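Long-range contact in tryptophan decarboxylase 1 (Oryza sativa subsp. japonica, PDB 6KHO), which catalyses the pyridoxal phosphate-dependent decarboxylation of tryptophan to tryptamine, and of 5-hydroxytryptophan to serotonin, in serotonin biosynthesis: residues V436-A444 with E451-L461. Residues are numbered along the deposited sequence; the frame is centred on the assembly and turned at random.
Sequences VCFRIRAGA and EEDADEANREL
The side-chain amide of Asn458 meets the backbone of Ile440 at the end of strand 435-440. Its OD1 accepts a short, nearly straight hydrogen bond from Ile440 N (2.6 Å, 173° at the hydrogen), which arrives in the carbonyl plane on a lone pair. ND2 turns to the other backbone polar atom of the same residue and makes a weak bond to Ile440 O at 3.3 Å; a second weak bond ties it to Ala454 O, one turn earlier in its own helix. With an alanine here, Ile440 N would probably be left without its acceptor in a buried place, and the strand end held to the helix mainly by the Arg439 salt bridges and apolar packing.

Charged groups hold the flank nearer the helix start. Arg439 bends at chi3, and its guanidinium meets two carboxylates at its edge: NH1 pairs with Asp455 OD1 and NH2 with Glu451 OE2, each at 3.0 Å. The Asp455 carboxylate stands steeply to the guanidinium, their planes 79° apart. Arg481 forms salt bridges with both acids, and Glu426 takes NE of Arg439, extending the network into the neighbouring strands.

Apolar contacts lie on both sides of the amide. CG1 of Ile440 sits anti to its carbonyl carbon (chi1 -74°), carrying CD1 to Leu461 CD2 at 3.6 Å and alongside Ala457 CB. Beyond the strand, in the turn from Arg441 to Ala444, Ala442 CB rests on Glu451 CG (3.4 Å) and faces Ala454 CB.

The helix thus packs across the end of a strand of the small C-terminal antiparallel sheet, away from the cofactor. Three carboxylates, Glu426, Glu451 and Asp455, surround Arg439 and Arg481, so the charges at this junction are probably largely offset within the network, while the amide meets the backbone polarity of Ile440.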
# COMPACT_ATOMS: atom_id res chain seq x y z
N VAL A 436 25.51 14.31 -0.32
CA VAL A 436 26.47 15.31 0.13
C VAL A 436 25.70 16.50 0.69
O VAL A 436 24.81 17.03 0.01
CB VAL A 436 27.41 15.76 -1.01
CG1 VAL A 436 28.28 16.92 -0.55
CG2 VAL A 436 28.26 14.61 -1.49
N CYS A 437 26.03 16.91 1.91
CA CYS A 437 25.44 18.10 2.50
C CYS A 437 26.48 19.22 2.45
O CYS A 437 27.61 19.03 2.90
CB CYS A 437 24.99 17.84 3.94
SG CYS A 437 23.54 16.74 4.15
N PHE A 438 26.09 20.37 1.90
CA PHE A 438 27.03 21.45 1.67
C PHE A 438 26.30 22.78 1.80
O PHE A 438 25.07 22.83 1.76
CB PHE A 438 27.70 21.34 0.29
CG PHE A 438 26.81 21.74 -0.86
CD1 PHE A 438 25.74 20.94 -1.24
CD2 PHE A 438 27.04 22.91 -1.56
CE1 PHE A 438 24.91 21.30 -2.29
CE2 PHE A 438 26.22 23.28 -2.62
CZ PHE A 438 25.15 22.47 -2.98
N ARG A 439 27.07 23.85 1.97
CA ARG A 439 26.46 25.18 2.02
C ARG A 439 27.50 26.24 1.71
O ARG A 439 28.71 25.99 1.74
CB ARG A 439 25.79 25.45 3.37
CG ARG A 439 26.73 25.60 4.55
CD ARG A 439 25.97 26.21 5.72
NE ARG A 439 26.80 27.14 6.48
CZ ARG A 439 26.36 28.29 6.98
NH1 ARG A 439 25.09 28.66 6.79
NH2 ARG A 439 27.18 29.07 7.66
N ILE A 440 26.99 27.42 1.37
CA ILE A 440 27.83 28.61 1.25
C ILE A 440 28.33 28.99 2.64
O ILE A 440 27.54 29.28 3.54
CB ILE A 440 27.05 29.77 0.61
CG1 ILE A 440 26.85 29.52 -0.89
CG2 ILE A 440 27.75 31.10 0.86
CD1 ILE A 440 25.77 30.38 -1.52
N ARG A 441 29.65 28.96 2.81
CA ARG A 441 30.32 29.31 4.06
C ARG A 441 30.02 30.75 4.45
O ARG A 441 29.72 31.61 3.62
CB ARG A 441 31.83 29.12 3.91
CG ARG A 441 32.51 28.44 5.08
CD ARG A 441 34.01 28.75 5.10
NE ARG A 441 34.80 27.79 4.32
CZ ARG A 441 35.01 26.52 4.68
NH1 ARG A 441 34.50 26.03 5.80
NH2 ARG A 441 35.75 25.73 3.89
N ALA A 442 30.13 31.03 5.75
CA ALA A 442 30.13 32.41 6.22
C ALA A 442 31.52 33.00 6.06
O ALA A 442 32.53 32.34 6.33
CB ALA A 442 29.68 32.49 7.68
N GLY A 443 31.57 34.25 5.61
CA GLY A 443 32.84 34.84 5.22
C GLY A 443 33.29 34.46 3.83
O GLY A 443 34.47 34.62 3.50
N ALA A 444 32.39 33.92 3.01
CA ALA A 444 32.70 33.52 1.64
C ALA A 444 32.58 34.67 0.65
O ALA A 444 33.33 34.72 -0.33
CB ALA A 444 31.79 32.37 1.21
N GLU A 451 26.64 34.43 9.71
CA GLU A 451 26.07 33.13 9.37
C GLU A 451 24.57 33.21 9.13
O GLU A 451 24.02 32.38 8.40
CB GLU A 451 26.40 32.13 10.48
CG GLU A 451 27.84 31.67 10.42
CD GLU A 451 27.96 30.17 10.46
OE1 GLU A 451 27.02 29.52 10.92
OE2 GLU A 451 29.00 29.66 9.99
N GLU A 452 23.90 34.21 9.70
CA GLU A 452 22.51 34.46 9.33
C GLU A 452 22.41 34.95 7.89
O GLU A 452 21.44 34.65 7.19
CB GLU A 452 21.87 35.48 10.28
CG GLU A 452 21.85 35.06 11.75
CD GLU A 452 23.11 35.45 12.50
OE1 GLU A 452 23.03 35.58 13.74
OE2 GLU A 452 24.18 35.62 11.87
N ASP A 453 23.39 35.73 7.45
CA ASP A 453 23.46 36.12 6.04
C ASP A 453 23.69 34.90 5.16
O ASP A 453 22.97 34.70 4.17
CB ASP A 453 24.57 37.15 5.83
CG ASP A 453 24.24 38.52 6.42
OD1 ASP A 453 23.05 38.79 6.71
OD2 ASP A 453 25.18 39.33 6.58
N ALA A 454 24.70 34.09 5.49
CA ALA A 454 24.98 32.88 4.72
C ALA A 454 23.77 31.97 4.63
O ALA A 454 23.57 31.29 3.62
CB ALA A 454 26.16 32.13 5.34
N ASP A 455 22.93 31.96 5.67
CA ASP A 455 21.67 31.23 5.59
C ASP A 455 20.82 31.73 4.42
O ASP A 455 20.38 30.94 3.58
CB ASP A 455 20.89 31.36 6.90
CG ASP A 455 21.40 30.41 7.98
OD1 ASP A 455 22.42 29.72 7.75
OD2 ASP A 455 20.78 30.37 9.07
N GLU A 456 20.61 33.04 4.34
CA GLU A 456 19.78 33.57 3.25
C GLU A 456 20.47 33.44 1.90
O GLU A 456 19.79 33.33 0.87
CB GLU A 456 19.40 35.02 3.53
CG GLU A 456 18.01 35.41 2.99
CD GLU A 456 16.86 34.82 3.81
OE1 GLU A 456 15.69 34.91 3.37
OE2 GLU A 456 17.13 34.26 4.90
N ALA A 457 21.81 33.44 1.87
CA ALA A 457 22.52 33.21 0.62
C ALA A 457 22.24 31.80 0.09
O ALA A 457 22.06 31.60 -1.12
CB ALA A 457 24.02 33.41 0.81
N ASN A 458 22.20 30.82 0.98
CA ASN A 458 21.95 29.45 0.55
C ASN A 458 20.51 29.28 0.08
O ASN A 458 20.25 28.58 -0.90
CB ASN A 458 22.28 28.48 1.69
CG ASN A 458 23.76 28.33 1.89
OD1 ASN A 458 24.46 27.78 1.04
ND2 ASN A 458 24.27 28.83 3.01
N ARG A 459 19.56 29.92 0.76
CA ARG A 459 18.18 29.85 0.31
C ARG A 459 18.02 30.50 -1.06
O ARG A 459 17.27 30.00 -1.91
CB ARG A 459 17.24 30.50 1.32
CG ARG A 459 15.83 30.62 0.80
CD ARG A 459 14.88 31.17 1.84
NE ARG A 459 14.26 30.12 2.66
CZ ARG A 459 13.35 29.26 2.21
NH1 ARG A 459 12.96 29.29 0.94
NH2 ARG A 459 12.83 28.35 3.03
N GLU A 460 18.73 31.61 -1.30
CA GLU A 460 18.71 32.25 -2.60
C GLU A 460 19.32 31.34 -3.66
O GLU A 460 18.75 31.15 -4.74
CB GLU A 460 19.47 33.58 -2.53
CG GLU A 460 19.50 34.38 -3.83
CD GLU A 460 18.24 35.18 -4.06
OE1 GLU A 460 18.01 35.65 -5.20
OE2 GLU A 460 17.46 35.35 -3.09
N LEU A 461 20.49 30.77 -3.36
CA LEU A 461 21.13 29.82 -4.27
C LEU A 461 20.16 28.71 -4.68
O LEU A 461 19.96 28.45 -5.88
CB LEU A 461 22.38 29.23 -3.61
CG LEU A 461 23.17 28.23 -4.44
CD1 LEU A 461 23.47 28.81 -5.82
CD2 LEU A 461 24.45 27.81 -3.73